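Local coordinates for alpha-actinin-like protein 1 (Schizosaccharomyces pombe, PDB 5BVR) that binds actin filaments through this tandem calponin-homology domain and takes part in actin-ring formation, cytokinesis and septation in fission yeast, at residues 17-22 and 114-119; 53-58 and 82-87; 164-169 and 173-178; 189-194 and 221-226. All blocks are in the same frame, centred on the assembly; numbering follows the deposited sequence.

Interaction 1 (17-22 and 114-119); sequences TKWFNT and RFTIAD
W19 and T116 meet edge to hydroxyl: OG1 of T116 lies near the plane of the indole, outside its NE1 corner, with W19 NE1 and T116 OG1 3.3 Å apart. The two backbones stay well separated here, the CA atoms of W19 and T116 being 10.2 Å apart, so the long indole does the spanning and the short threonine comes past it from the other direction.

Carbon contacts on this edge are looser, CZ2 of W19 standing 3.8 Å from T116 OG1. W19 carries its CG trans to the backbone N (chi1 174°), and this throws the ring off helix 11-25 into the core of the first calponin-homology domain, where it touches L48 and I52 of helix 43-53 and I108 and I112 of helix 101-117.

One polar bond belongs to the helix carrying the tryptophan. OG1 of T22 donates to O of W19 over 2.7 Å, in the carbonyl plane and on a lone pair, one turn further along helix 11-25.

The second calponin-homology domain reaches the same place: T222 of helix 217-234 touches W19, A225 touches T116, and H229 is hydrogen-bonded through NE2 to the carbonyl oxygen of T116. The contact thus joins the first and last helices of the first domain where the second domain packs on. Both touching residues are buried, so the N-H edge of the indole and the threonine hydroxyl lie close together away from bulk solvent, at a place where H229 also takes up the T116 carbonyl oxygen.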
loop_
_atom_site.group_PDB
_atom_site.type_symbol
_atom_site.label_atom_id
_atom_site.label_comp_id
_atom_site.label_asym_id
_atom_site.label_seq_id
_atom_site.Cartn_x
_atom_site.Cartn_y
_atom_site.Cartn_z
ATOM N N THR A 17 -4.136 -4.379 -5.298
ATOM C CA THR A 17 -5.584 -4.599 -5.328
ATOM C C THR A 17 -6.154 -4.460 -3.927
ATOM O O THR A 17 -7.162 -3.788 -3.720
ATOM C CB THR A 17 -5.922 -5.970 -5.902
ATOM O OG1 THR A 17 -5.451 -6.033 -7.244
ATOM C CG2 THR A 17 -7.429 -6.245 -5.887
ATOM N N LYS A 18 -5.504 -5.074 -2.944
ATOM C CA LYS A 18 -5.992 -4.985 -1.575
ATOM C C LYS A 18 -5.950 -3.527 -1.075
ATOM O O LYS A 18 -6.898 -3.073 -0.409
ATOM C CB LYS A 18 -5.191 -5.927 -0.657
ATOM C CG LYS A 18 -5.626 -7.388 -0.801
ATOM C CD LYS A 18 -4.760 -8.356 -0.030
ATOM C CE LYS A 18 -3.739 -9.000 -0.953
ATOM N NZ LYS A 18 -2.854 -9.994 -0.290
ATOM N N TRP A 19 -4.892 -2.788 -1.418
ATOM C CA TRP A 19 -4.778 -1.383 -1.043
ATOM C C TRP A 19 -5.949 -0.587 -1.662
ATOM O O TRP A 19 -6.633 0.163 -0.965
ATOM C CB TRP A 19 -3.420 -0.824 -1.484
ATOM C CG TRP A 19 -3.322 0.638 -1.243
ATOM C CD1 TRP A 19 -2.959 1.272 -0.077
ATOM C CD2 TRP A 19 -3.620 1.665 -2.182
ATOM N NE1 TRP A 19 -2.984 2.637 -0.266
ATOM C CE2 TRP A 19 -3.412 2.901 -1.542
ATOM C CE3 TRP A 19 -4.037 1.666 -3.511
ATOM C CZ2 TRP A 19 -3.594 4.115 -2.196
ATOM C CZ3 TRP A 19 -4.214 2.861 -4.153
ATOM C CH2 TRP A 19 -4.008 4.073 -3.498
ATOM N N PHE A 20 -6.180 -0.808 -2.946
ATOM C CA PHE A 20 -7.245 -0.129 -3.702
ATOM C C PHE A 20 -8.570 -0.390 -2.980
ATOM O O PHE A 20 -9.360 0.538 -2.743
ATOM C CB PHE A 20 -7.231 -0.671 -5.144
ATOM C CG PHE A 20 -7.804 0.244 -6.199
ATOM C CD1 PHE A 20 -9.102 0.711 -6.130
ATOM C CD2 PHE A 20 -7.035 0.551 -7.315
ATOM C CE1 PHE A 20 -9.604 1.504 -7.135
ATOM C CE2 PHE A 20 -7.537 1.326 -8.330
ATOM C CZ PHE A 20 -8.826 1.806 -8.238
ATOM N N ASN A 21 -8.804 -1.645 -2.614
ATOM C CA ASN A 21 -10.051 -2.023 -1.958
ATOM C C ASN A 21 -10.227 -1.462 -0.561
ATOM O O ASN A 21 -11.362 -1.144 -0.180
ATOM C CB ASN A 21 -10.253 -3.530 -1.968
ATOM C CG ASN A 21 -10.562 -4.049 -3.340
ATOM O OD1 ASN A 21 -11.026 -3.310 -4.211
ATOM N ND2 ASN A 21 -10.306 -5.318 -3.554
ATOM N N THR A 22 -9.151 -1.312 0.213
ATOM C CA THR A 22 -9.298 -0.635 1.501
ATOM C C THR A 22 -9.851 0.787 1.325
ATOM O O THR A 22 -10.597 1.284 2.160
ATOM C CB THR A 22 -7.978 -0.569 2.322
ATOM O OG1 THR A 22 -7.029 0.289 1.680
ATOM C CG2 THR A 22 -7.403 -1.938 2.527
ATOM N N ARG A 114 2.111 8.980 -3.849
ATOM C CA ARG A 114 1.713 10.345 -3.606
ATOM C C ARG A 114 0.784 10.449 -2.408
ATOM O O ARG A 114 0.927 11.346 -1.571
ATOM C CB ARG A 114 1.016 10.923 -4.832
ATOM C CG ARG A 114 0.381 12.278 -4.621
ATOM C CD ARG A 114 1.346 13.377 -4.230
ATOM N NE ARG A 114 0.647 14.655 -4.272
ATOM C CZ ARG A 114 -0.157 15.101 -3.312
ATOM N NH1 ARG A 114 -0.351 14.389 -2.205
ATOM N NH2 ARG A 114 -0.766 16.270 -3.453
ATOM N N PHE A 115 -0.171 9.534 -2.314
ATOM C CA PHE A 115 -1.258 9.708 -1.356
ATOM C C PHE A 115 -1.090 8.932 -0.057
ATOM O O PHE A 115 -1.804 9.163 0.915
ATOM C CB PHE A 115 -2.603 9.405 -2.022
ATOM C CG PHE A 115 -2.970 10.398 -3.074
ATOM C CD1 PHE A 115 -3.403 11.667 -2.705
ATOM C CD2 PHE A 115 -2.836 10.093 -4.411
ATOM C CE1 PHE A 115 -3.710 12.606 -3.674
ATOM C CE2 PHE A 115 -3.147 11.022 -5.383
ATOM C CZ PHE A 115 -3.600 12.287 -5.008
ATOM N N THR A 116 -0.137 8.015 -0.027
ATOM C CA THR A 116 0.132 7.237 1.173
ATOM C C THR A 116 1.526 7.470 1.733
ATOM O O THR A 116 1.728 7.358 2.920
ATOM C CB THR A 116 -0.054 5.731 0.875
ATOM O OG1 THR A 116 -1.437 5.468 0.601
ATOM C CG2 THR A 116 0.392 4.842 2.005
ATOM N N ILE A 117 2.501 7.738 0.881
ATOM C CA ILE A 117 3.871 7.819 1.341
ATOM C C ILE A 117 4.443 9.226 1.365
ATOM O O ILE A 117 5.190 9.553 2.248
ATOM C CB ILE A 117 4.734 6.854 0.536
ATOM C CG1 ILE A 117 4.323 5.425 0.942
ATOM C CG2 ILE A 117 6.228 7.073 0.782
ATOM C CD1 ILE A 117 4.946 4.360 0.164
ATOM N N ALA A 118 4.061 10.072 0.412
ATOM C CA ALA A 118 4.713 11.374 0.299
ATOM C C ALA A 118 4.637 12.225 1.575
ATOM O O ALA A 118 5.587 12.936 1.884
ATOM C CB ALA A 118 4.132 12.146 -0.870
ATOM N N ASP A 119 3.524 12.147 2.302
ATOM C CA ASP A 119 3.325 12.998 3.484
ATOM C C ASP A 119 3.964 12.421 4.749
ATOM O O ASP A 119 3.975 13.070 5.801
ATOM C CB ASP A 119 1.836 13.228 3.745
ATOM C CG ASP A 119 1.200 12.074 4.477
ATOM O OD1 ASP A 119 0.861 11.071 3.815
ATOM O OD2 ASP A 119 1.054 12.158 5.718
#

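Interaction 2 (53-58 and 82-87); sequences GDENLG and KSKGMP
K84 is bent at chi2 (-77°) and chi3 (-75°), which swings its ammonium toward E55, while the E55 chain is extended beyond CG, and the two side chains come from opposite directions until carboxylate and ammonium meet. The contact lies on the surface of the first calponin-homology domain of this actin-binding tandem. It ties the loop that follows helix 43-53 to the end of helix 67-83, where K84 is the first residue to leave the helical conformation.

The ionic link is a salt bridge of modest strength: NZ of K84 stands 3.4 Å from OE2 of E55, and the hydrogen bond within it is weak. The aliphatic part of the lysine lies near the same oxygen, K84 CE being 3.7 Å from E55 OE2. That oxygen has a second partner, since it is also hydrogen-bonded to the hydroxyl of Y80 on helix 67-83, so one carboxylate oxygen serves both a tyrosine and a lysine. The nearby positive charge would probably favour the ionised carboxylate.

Water adds a second link between the segments. It donates to O of G53 at 2.7 Å and accepts from NZ of K84 at 3.1 Å, so the ammonium is shared between a side chain and, through the water, the backbone at the end of helix 43-53. K84 also touches R114 of helix 101-117.

Further along, the loop is shaped by an Asx turn: OD1 of N56 accepts from N of G58 over 2.8 Å, with an N-H...O angle of 145°.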
loop_
_atom_site.group_PDB
_atom_site.type_symbol
_atom_site.label_atom_id
_atom_site.label_comp_id
_atom_site.label_asym_id
_atom_site.label_seq_id
_atom_site.Cartn_x
_atom_site.Cartn_y
_atom_site.Cartn_z
ATOM N N GLY A 53 -7.638 11.620 -2.690
ATOM C CA GLY A 53 -7.369 13.021 -2.961
ATOM C C GLY A 53 -8.260 13.993 -2.190
ATOM O O GLY A 53 -8.005 15.189 -2.221
ATOM N N ASP A 54 -9.297 13.483 -1.524
ATOM C CA ASP A 54 -10.228 14.324 -0.750
ATOM C C ASP A 54 -10.797 15.427 -1.628
ATOM O O ASP A 54 -10.832 16.604 -1.262
ATOM C CB ASP A 54 -9.531 14.898 0.485
ATOM C CG ASP A 54 -10.476 15.666 1.388
ATOM O OD1 ASP A 54 -11.682 15.342 1.410
ATOM O OD2 ASP A 54 -10.000 16.602 2.067
ATOM N N GLU A 55 -11.264 15.042 -2.804
ATOM C CA GLU A 55 -11.872 16.006 -3.713
ATOM C C GLU A 55 -13.033 15.411 -4.480
ATOM O O GLU A 55 -13.087 14.220 -4.733
ATOM C CB GLU A 55 -10.843 16.535 -4.705
ATOM C CG GLU A 55 -9.757 17.366 -4.086
ATOM C CD GLU A 55 -8.784 17.865 -5.120
ATOM O OE1 GLU A 55 -9.224 18.612 -6.022
ATOM O OE2 GLU A 55 -7.590 17.486 -5.037
ATOM N N ASN A 56 -13.967 16.268 -4.846
ATOM C CA ASN A 56 -15.068 15.884 -5.695
ATOM C C ASN A 56 -14.651 16.136 -7.124
ATOM O O ASN A 56 -14.420 17.282 -7.510
ATOM C CB ASN A 56 -16.264 16.747 -5.351
ATOM C CG ASN A 56 -17.542 16.251 -5.981
ATOM O OD1 ASN A 56 -17.577 15.888 -7.158
ATOM N ND2 ASN A 56 -18.609 16.231 -5.193
ATOM N N LEU A 57 -14.547 15.068 -7.908
ATOM C CA LEU A 57 -14.103 15.182 -9.292
ATOM C C LEU A 57 -15.270 15.534 -10.228
ATOM O O LEU A 57 -15.070 15.690 -11.420
ATOM C CB LEU A 57 -13.390 13.892 -9.736
ATOM C CG LEU A 57 -11.860 13.835 -9.578
ATOM C CD1 LEU A 57 -11.435 14.080 -8.146
ATOM C CD2 LEU A 57 -11.302 12.503 -10.071
ATOM N N GLY A 58 -16.481 15.659 -9.689
ATOM C CA GLY A 58 -17.617 16.098 -10.482
ATOM C C GLY A 58 -18.236 15.007 -11.342
ATOM O O GLY A 58 -18.114 13.820 -11.052
ATOM N N LYS A 82 -2.462 14.315 -13.362
ATOM C CA LYS A 82 -1.492 15.252 -13.912
ATOM C C LYS A 82 -1.595 16.615 -13.233
ATOM O O LYS A 82 -0.577 17.242 -12.931
ATOM C CB LYS A 82 -1.710 15.391 -15.420
ATOM C CG LYS A 82 -0.737 16.318 -16.111
ATOM C CD LYS A 82 -1.008 16.387 -17.608
ATOM C CE LYS A 82 -0.034 17.335 -18.306
ATOM N NZ LYS A 82 -0.305 17.439 -19.769
ATOM N N SER A 83 -2.826 17.067 -12.991
ATOM C CA SER A 83 -3.063 18.373 -12.366
ATOM C C SER A 83 -2.443 18.482 -10.977
ATOM O O SER A 83 -2.174 19.587 -10.494
ATOM C CB SER A 83 -4.559 18.666 -12.280
ATOM O OG SER A 83 -5.141 18.071 -11.137
ATOM N N LYS A 84 -2.229 17.338 -10.336
ATOM C CA LYS A 84 -1.608 17.285 -9.014
ATOM C C LYS A 84 -0.093 17.105 -9.099
ATOM O O LYS A 84 0.558 16.871 -8.087
ATOM C CB LYS A 84 -2.222 16.151 -8.177
ATOM C CG LYS A 84 -3.750 16.233 -8.018
ATOM C CD LYS A 84 -4.196 17.284 -7.008
ATOM C CE LYS A 84 -3.962 16.817 -5.578
ATOM N NZ LYS A 84 -4.279 17.887 -4.583
ATOM N N GLY A 85 0.467 17.216 -10.298
ATOM C CA GLY A 85 1.906 17.137 -10.486
ATOM C C GLY A 85 2.508 15.749 -10.481
ATOM O O GLY A 85 3.720 15.599 -10.310
ATOM N N MET A 86 1.684 14.727 -10.685
ATOM C CA MET A 86 2.196 13.370 -10.754
ATOM C C MET A 86 2.518 13.014 -12.172
ATOM O O MET A 86 1.743 13.339 -13.081
ATOM C CB MET A 86 1.174 12.365 -10.235
ATOM C CG MET A 86 1.187 12.197 -8.742
ATOM S SD MET A 86 -0.275 11.395 -8.122
ATOM C CE MET A 86 -1.519 12.666 -8.285
ATOM N N PRO A 87 3.625 12.278 -12.366
ATOM C CA PRO A 87 4.035 11.836 -13.703
ATOM C C PRO A 87 3.075 10.805 -14.269
ATOM O O PRO A 87 2.736 9.851 -13.565
ATOM C CB PRO A 87 5.383 11.167 -13.441
ATOM C CG PRO A 87 5.272 10.655 -12.042
ATOM C CD PRO A 87 4.466 11.676 -11.310
HETATM O O HOH W 1 -5.495 16.009 -2.478
#

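Interaction 3 (164-169 and 173-178); sequences LIHQHR and LDYNKL. With ZN (zinc ion), chain B.
H166 lays one face of its imidazole against CB of Y175, a CH-pi contact in which that carbon sits 3.6 Å from the ring centroid, 17° off the normal. The histidine CG is trans to the backbone N (chi1 176°), and this carries the ring out from helix 159-168 over the returning chain. At the ring's edge, near its plane, CD2 of H166 is 2.9 Å from the carbonyl oxygen of L173, while ND1 is hydrogen-bonded to the hydroxyl of Y142. The tyrosine side chain crosses the histidine at about a right angle and leads away, its ring meeting Y142 edge-to-face.

In the second calponin-homology domain, the loop after helix 159-168 doubles back against the end of that helix before helix 183-198 begins. L173 puts CD1 3.9 Å from CG2 of I165, the two side chains again crossing at about a right angle; A190 touches I165 and I193 touches L173 from helix 183-198.

H168 turns to a zinc ion, which its ND1 binds at 1.9 Å; D235 and two waters supply the other ligands. One of these waters also accepts from NE2 of Q167 at 3.3 Å.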
loop_
_atom_site.group_PDB
_atom_site.type_symbol
_atom_site.label_atom_id
_atom_site.label_comp_id
_atom_site.label_asym_id
_atom_site.label_seq_id
_atom_site.Cartn_x
_atom_site.Cartn_y
_atom_site.Cartn_z
ATOM N N LEU A 164 8.263 -3.603 15.624
ATOM C CA LEU A 164 7.474 -2.381 15.489
ATOM C C LEU A 164 6.247 -2.439 16.374
ATOM O O LEU A 164 5.916 -1.472 17.035
ATOM C CB LEU A 164 7.057 -2.174 14.037
ATOM C CG LEU A 164 8.075 -1.553 13.092
ATOM C CD1 LEU A 164 7.494 -1.518 11.676
ATOM C CD2 LEU A 164 8.474 -0.160 13.509
ATOM N N ILE A 165 5.564 -3.577 16.373
ATOM C CA ILE A 165 4.362 -3.747 17.174
ATOM C C ILE A 165 4.712 -3.706 18.659
ATOM O O ILE A 165 4.073 -2.990 19.440
ATOM C CB ILE A 165 3.652 -5.062 16.840
ATOM C CG1 ILE A 165 3.111 -4.982 15.409
ATOM C CG2 ILE A 165 2.508 -5.318 17.810
ATOM C CD1 ILE A 165 2.605 -6.297 14.885
ATOM N N HIS A 166 5.718 -4.474 19.049
ATOM C CA HIS A 166 6.109 -4.524 20.450
ATOM C C HIS A 166 6.477 -3.149 21.028
ATOM O O HIS A 166 6.084 -2.813 22.167
ATOM C CB HIS A 166 7.273 -5.504 20.633
ATOM C CG HIS A 166 7.813 -5.552 22.019
ATOM N ND1 HIS A 166 9.061 -5.064 22.337
ATOM C CD2 HIS A 166 7.288 -6.035 23.169
ATOM C CE1 HIS A 166 9.277 -5.237 23.632
ATOM N NE2 HIS A 166 8.226 -5.844 24.154
ATOM N N GLN A 167 7.239 -2.348 20.296
ATOM C CA GLN A 167 7.685 -1.076 20.854
ATOM C C GLN A 167 6.520 -0.099 20.980
ATOM O O GLN A 167 6.502 0.746 21.876
ATOM C CB GLN A 167 8.847 -0.460 20.082
ATOM C CG GLN A 167 8.581 -0.156 18.639
ATOM C CD GLN A 167 7.882 1.159 18.446
ATOM O OE1 GLN A 167 8.164 2.133 19.156
ATOM N NE2 GLN A 167 6.991 1.211 17.448
ATOM N N HIS A 168 5.520 -0.269 20.120
ATOM C CA HIS A 168 4.345 0.591 20.157
ATOM C C HIS A 168 3.344 0.118 21.221
ATOM O O HIS A 168 2.727 0.940 21.919
ATOM C CB HIS A 168 3.732 0.619 18.753
ATOM C CG HIS A 168 2.366 1.223 18.682
ATOM N ND1 HIS A 168 2.119 2.585 18.817
ATOM C CD2 HIS A 168 1.170 0.623 18.512
ATOM C CE1 HIS A 168 0.813 2.778 18.679
ATOM N NE2 HIS A 168 0.218 1.607 18.522
ATOM N N ARG A 169 3.166 -1.192 21.338
ATOM C CA ARG A 169 2.242 -1.786 22.313
ATOM C C ARG A 169 2.832 -3.054 22.914
ATOM O O ARG A 169 2.538 -4.152 22.444
ATOM C CB ARG A 169 0.921 -2.143 21.631
ATOM C CG ARG A 169 0.031 -0.952 21.333
ATOM C CD ARG A 169 -0.758 -0.504 22.546
ATOM N NE ARG A 169 -1.603 -1.559 23.111
ATOM C CZ ARG A 169 -2.831 -1.863 22.692
ATOM N NH1 ARG A 169 -3.385 -1.206 21.678
ATOM N NH2 ARG A 169 -3.511 -2.831 23.291
ATOM N N LEU A 173 2.303 -7.951 22.144
ATOM C CA LEU A 173 3.209 -8.881 21.490
ATOM C C LEU A 173 4.444 -8.921 22.360
ATOM O O LEU A 173 5.167 -7.932 22.432
ATOM C CB LEU A 173 3.526 -8.390 20.065
ATOM C CG LEU A 173 4.133 -9.399 19.077
ATOM C CD1 LEU A 173 3.990 -8.918 17.636
ATOM C CD2 LEU A 173 5.575 -9.645 19.361
ATOM N N ASP A 174 4.654 -10.047 23.037
ATOM C CA ASP A 174 5.823 -10.262 23.886
ATOM C C ASP A 174 7.038 -10.681 23.058
ATOM O O ASP A 174 7.313 -11.874 22.886
ATOM C CB ASP A 174 5.514 -11.326 24.942
ATOM C CG ASP A 174 6.628 -11.492 25.958
ATOM O OD1 ASP A 174 7.712 -10.898 25.774
ATOM O OD2 ASP A 174 6.415 -12.233 26.944
ATOM N N TYR A 175 7.783 -9.687 22.594
ATOM C CA TYR A 175 8.883 -9.894 21.657
ATOM C C TYR A 175 9.973 -10.831 22.203
ATOM O O TYR A 175 10.502 -11.680 21.485
ATOM C CB TYR A 175 9.494 -8.536 21.314
ATOM C CG TYR A 175 10.573 -8.604 20.279
ATOM C CD1 TYR A 175 10.263 -8.532 18.926
ATOM C CD2 TYR A 175 11.902 -8.776 20.639
ATOM C CE1 TYR A 175 11.243 -8.608 17.970
ATOM C CE2 TYR A 175 12.889 -8.851 19.701
ATOM C CZ TYR A 175 12.562 -8.771 18.363
ATOM O OH TYR A 175 13.556 -8.859 17.429
ATOM N N ASN A 176 10.313 -10.667 23.475
ATOM C CA ASN A 176 11.402 -11.437 24.056
ATOM C C ASN A 176 11.086 -12.921 24.210
ATOM O O ASN A 176 11.994 -13.736 24.369
ATOM C CB ASN A 176 11.806 -10.824 25.391
ATOM C CG ASN A 176 12.323 -9.416 25.228
ATOM O OD1 ASN A 176 13.068 -9.127 24.290
ATOM N ND2 ASN A 176 11.909 -8.521 26.121
ATOM N N LYS A 177 9.805 -13.267 24.133
ATOM C CA LYS A 177 9.377 -14.658 24.226
ATOM C C LYS A 177 9.318 -15.357 22.856
ATOM O O LYS A 177 9.127 -16.566 22.788
ATOM C CB LYS A 177 8.015 -14.733 24.921
ATOM C CG LYS A 177 8.059 -15.279 26.341
ATOM C CD LYS A 177 8.147 -16.805 26.352
ATOM C CE LYS A 177 8.067 -17.368 27.771
ATOM N NZ LYS A 177 7.746 -18.825 27.782
ATOM N N LEU A 178 9.475 -14.607 21.763
ATOM C CA LEU A 178 9.473 -15.214 20.437
ATOM C C LEU A 178 10.642 -16.155 20.234
ATOM O O LEU A 178 11.736 -15.913 20.737
ATOM C CB LEU A 178 9.545 -14.139 19.345
ATOM C CG LEU A 178 8.432 -13.100 19.320
ATOM C CD1 LEU A 178 8.755 -12.060 18.282
ATOM C CD2 LEU A 178 7.105 -13.755 19.020
HETATM ZN ZN ZN B . 3.329 4.027 18.915
HETATM O O HOH W 2 5.051 3.873 17.431
HETATM O O HOH W 3 4.127 4.005 20.757
#

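Interaction 4 (189-194 and 221-226); sequences LAFDIA and MTYVAE
Y223 reaches from helix 217-234 to F191 on helix 183-198, across a backbone gap of 10.1 Å between their CA atoms. CB points toward the other helix, and with CG trans to the backbone N (chi1 180°) the phenol extends toward helix 183-198 within the core of the second calponin-homology domain. Farther out, CE2 of Y223 comes 3.5 Å from CE1 of F191. CZ of Y223 lies over a face of the F191 ring. The pair is edge-to-face (T-shaped), with the tyrosine edge toward the phenylalanine face, centroids 5.0 Å apart and planes at 71°.

At the tip, OH of Y223 stands 3.4 Å from CD1 of F191 and 4.0 Å from CB of A194. A water in the plane of the phenol accepts from this OH at 2.7 Å and donates to the carbonyl oxygen of F191 at 2.9 Å. The hydroxyl is also hydrogen-bonded to that of Y227, and F161 of helix 159-168 adds its ring to the cluster.

The phenol therefore has two roles: its ring edge packs on an apolar face, while its buried hydroxyl is satisfied by Y227 and by one water, and that water links helix 217-234 to the backbone of helix 183-198.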
loop_
_atom_site.group_PDB
_atom_site.type_symbol
_atom_site.label_atom_id
_atom_site.label_comp_id
_atom_site.label_asym_id
_atom_site.label_seq_id
_atom_site.Cartn_x
_atom_site.Cartn_y
_atom_site.Cartn_z
ATOM N N LEU A 189 2.095 -13.920 13.307
ATOM C CA LEU A 189 1.718 -13.265 14.562
ATOM C C LEU A 189 1.600 -11.746 14.374
ATOM O O LEU A 189 0.577 -11.140 14.728
ATOM C CB LEU A 189 2.749 -13.592 15.649
ATOM C CG LEU A 189 2.428 -13.066 17.041
ATOM C CD1 LEU A 189 1.238 -13.795 17.642
ATOM C CD2 LEU A 189 3.661 -13.190 17.935
ATOM N N ALA A 190 2.638 -11.144 13.804
ATOM C CA ALA A 190 2.639 -9.704 13.586
ATOM C C ALA A 190 1.471 -9.289 12.701
ATOM O O ALA A 190 0.749 -8.348 13.035
ATOM C CB ALA A 190 3.951 -9.253 12.975
ATOM N N PHE A 191 1.276 -9.954 11.569
ATOM C CA PHE A 191 0.211 -9.562 10.660
ATOM C C PHE A 191 -1.147 -9.681 11.350
ATOM O O PHE A 191 -2.013 -8.826 11.140
ATOM C CB PHE A 191 0.224 -10.411 9.391
ATOM C CG PHE A 191 1.394 -10.154 8.477
ATOM C CD1 PHE A 191 2.437 -9.288 8.818
ATOM C CD2 PHE A 191 1.435 -10.777 7.238
ATOM C CE1 PHE A 191 3.500 -9.076 7.914
ATOM C CE2 PHE A 191 2.483 -10.567 6.369
ATOM C CZ PHE A 191 3.503 -9.711 6.708
ATOM N N ASP A 192 -1.324 -10.729 12.153
ATOM C CA ASP A 192 -2.596 -10.969 12.848
ATOM C C ASP A 192 -2.850 -9.907 13.917
ATOM O O ASP A 192 -3.945 -9.347 14.014
ATOM C CB ASP A 192 -2.580 -12.341 13.522
ATOM C CG ASP A 192 -2.708 -13.490 12.552
ATOM O OD1 ASP A 192 -3.039 -13.262 11.374
ATOM O OD2 ASP A 192 -2.479 -14.650 12.990
ATOM N N ILE A 193 -1.844 -9.627 14.724
ATOM C CA ILE A 193 -1.990 -8.635 15.777
ATOM C C ILE A 193 -2.215 -7.242 15.189
ATOM O O ILE A 193 -3.099 -6.510 15.645
ATOM C CB ILE A 193 -0.786 -8.642 16.707
ATOM C CG1 ILE A 193 -0.755 -9.950 17.500
ATOM C CG2 ILE A 193 -0.832 -7.465 17.657
ATOM C CD1 ILE A 193 0.526 -10.153 18.280
ATOM N N ALA A 194 -1.430 -6.869 14.183
ATOM C CA ALA A 194 -1.616 -5.594 13.481
ATOM C C ALA A 194 -3.055 -5.426 13.011
ATOM O O ALA A 194 -3.674 -4.373 13.191
ATOM C CB ALA A 194 -0.667 -5.512 12.300
ATOM N N MET A 221 6.635 -1.621 1.070
ATOM C CA MET A 221 6.463 -0.216 1.407
ATOM C C MET A 221 4.997 0.142 1.631
ATOM O O MET A 221 4.665 0.878 2.556
ATOM C CB MET A 221 7.000 0.664 0.311
ATOM C CG MET A 221 8.522 0.675 0.197
ATOM S SD MET A 221 9.127 1.708 -1.153
ATOM C CE MET A 221 8.474 3.258 -0.551
ATOM N N THR A 222 4.137 -0.348 0.764
ATOM C CA THR A 222 2.712 -0.054 0.878
ATOM C C THR A 222 2.176 -0.517 2.233
ATOM O O THR A 222 1.400 0.209 2.886
ATOM C CB THR A 222 1.910 -0.715 -0.258
ATOM O OG1 THR A 222 2.407 -0.238 -1.512
ATOM C CG2 THR A 222 0.417 -0.383 -0.179
ATOM N N TYR A 223 2.551 -1.727 2.650
ATOM C CA TYR A 223 2.079 -2.309 3.888
ATOM C C TYR A 223 2.715 -1.603 5.117
ATOM O O TYR A 223 2.007 -1.227 6.063
ATOM C CB TYR A 223 2.339 -3.826 3.898
ATOM C CG TYR A 223 1.874 -4.509 5.161
ATOM C CD1 TYR A 223 0.550 -4.471 5.569
ATOM C CD2 TYR A 223 2.756 -5.222 5.935
ATOM C CE1 TYR A 223 0.140 -5.098 6.752
ATOM C CE2 TYR A 223 2.353 -5.851 7.111
ATOM C CZ TYR A 223 1.059 -5.797 7.510
ATOM O OH TYR A 223 0.664 -6.400 8.679
ATOM N N VAL A 224 4.023 -1.381 5.084
ATOM C CA VAL A 224 4.706 -0.744 6.201
ATOM C C VAL A 224 4.163 0.677 6.400
ATOM O O VAL A 224 4.042 1.145 7.544
ATOM C CB VAL A 224 6.216 -0.732 5.974
ATOM C CG1 VAL A 224 6.916 0.173 6.994
ATOM C CG2 VAL A 224 6.761 -2.147 6.056
ATOM N N ALA A 225 3.805 1.378 5.323
ATOM C CA ALA A 225 3.208 2.715 5.460
ATOM C C ALA A 225 1.945 2.676 6.329
ATOM O O ALA A 225 1.622 3.670 7.025
ATOM C CB ALA A 225 2.866 3.310 4.089
ATOM N N GLU A 226 1.212 1.563 6.315
ATOM C CA GLU A 226 0.014 1.435 7.166
ATOM C C GLU A 226 0.397 1.491 8.640
ATOM O O GLU A 226 -0.351 2.039 9.457
ATOM C CB GLU A 226 -0.780 0.147 6.913
ATOM C CG GLU A 226 -1.354 0.016 5.499
ATOM C CD GLU A 226 -2.592 0.845 5.244
ATOM O OE1 GLU A 226 -3.168 1.380 6.209
ATOM O OE2 GLU A 226 -2.993 0.946 4.064
HETATM O O HOH W 4 -1.933 -6.607 9.256
#

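Interactions 1 and 2 belong to the first calponin-homology domain, interactions 3 and 4 to the second. Along the chain, interaction 2 is nested within the loop closed by interaction 1; interactions 3 and 4 follow in series. Interactions 1 and 2 touch, R114 and F115 packing on M86, with centres about 14 Å apart. Interaction 2 lies across the chain's centre from interactions 3 and 4, about 39 and 28 Å away between centres. Interactions 1 and 4, also about 14 Å apart between centres, touch across the domain boundary: I117 packs on M221, joining helix 101-117 to helix 217-234. Interactions 3 and 4 share the packing of helix 183-198 beside helix 159-168. The two domains pack together as the protein's actin-binding part.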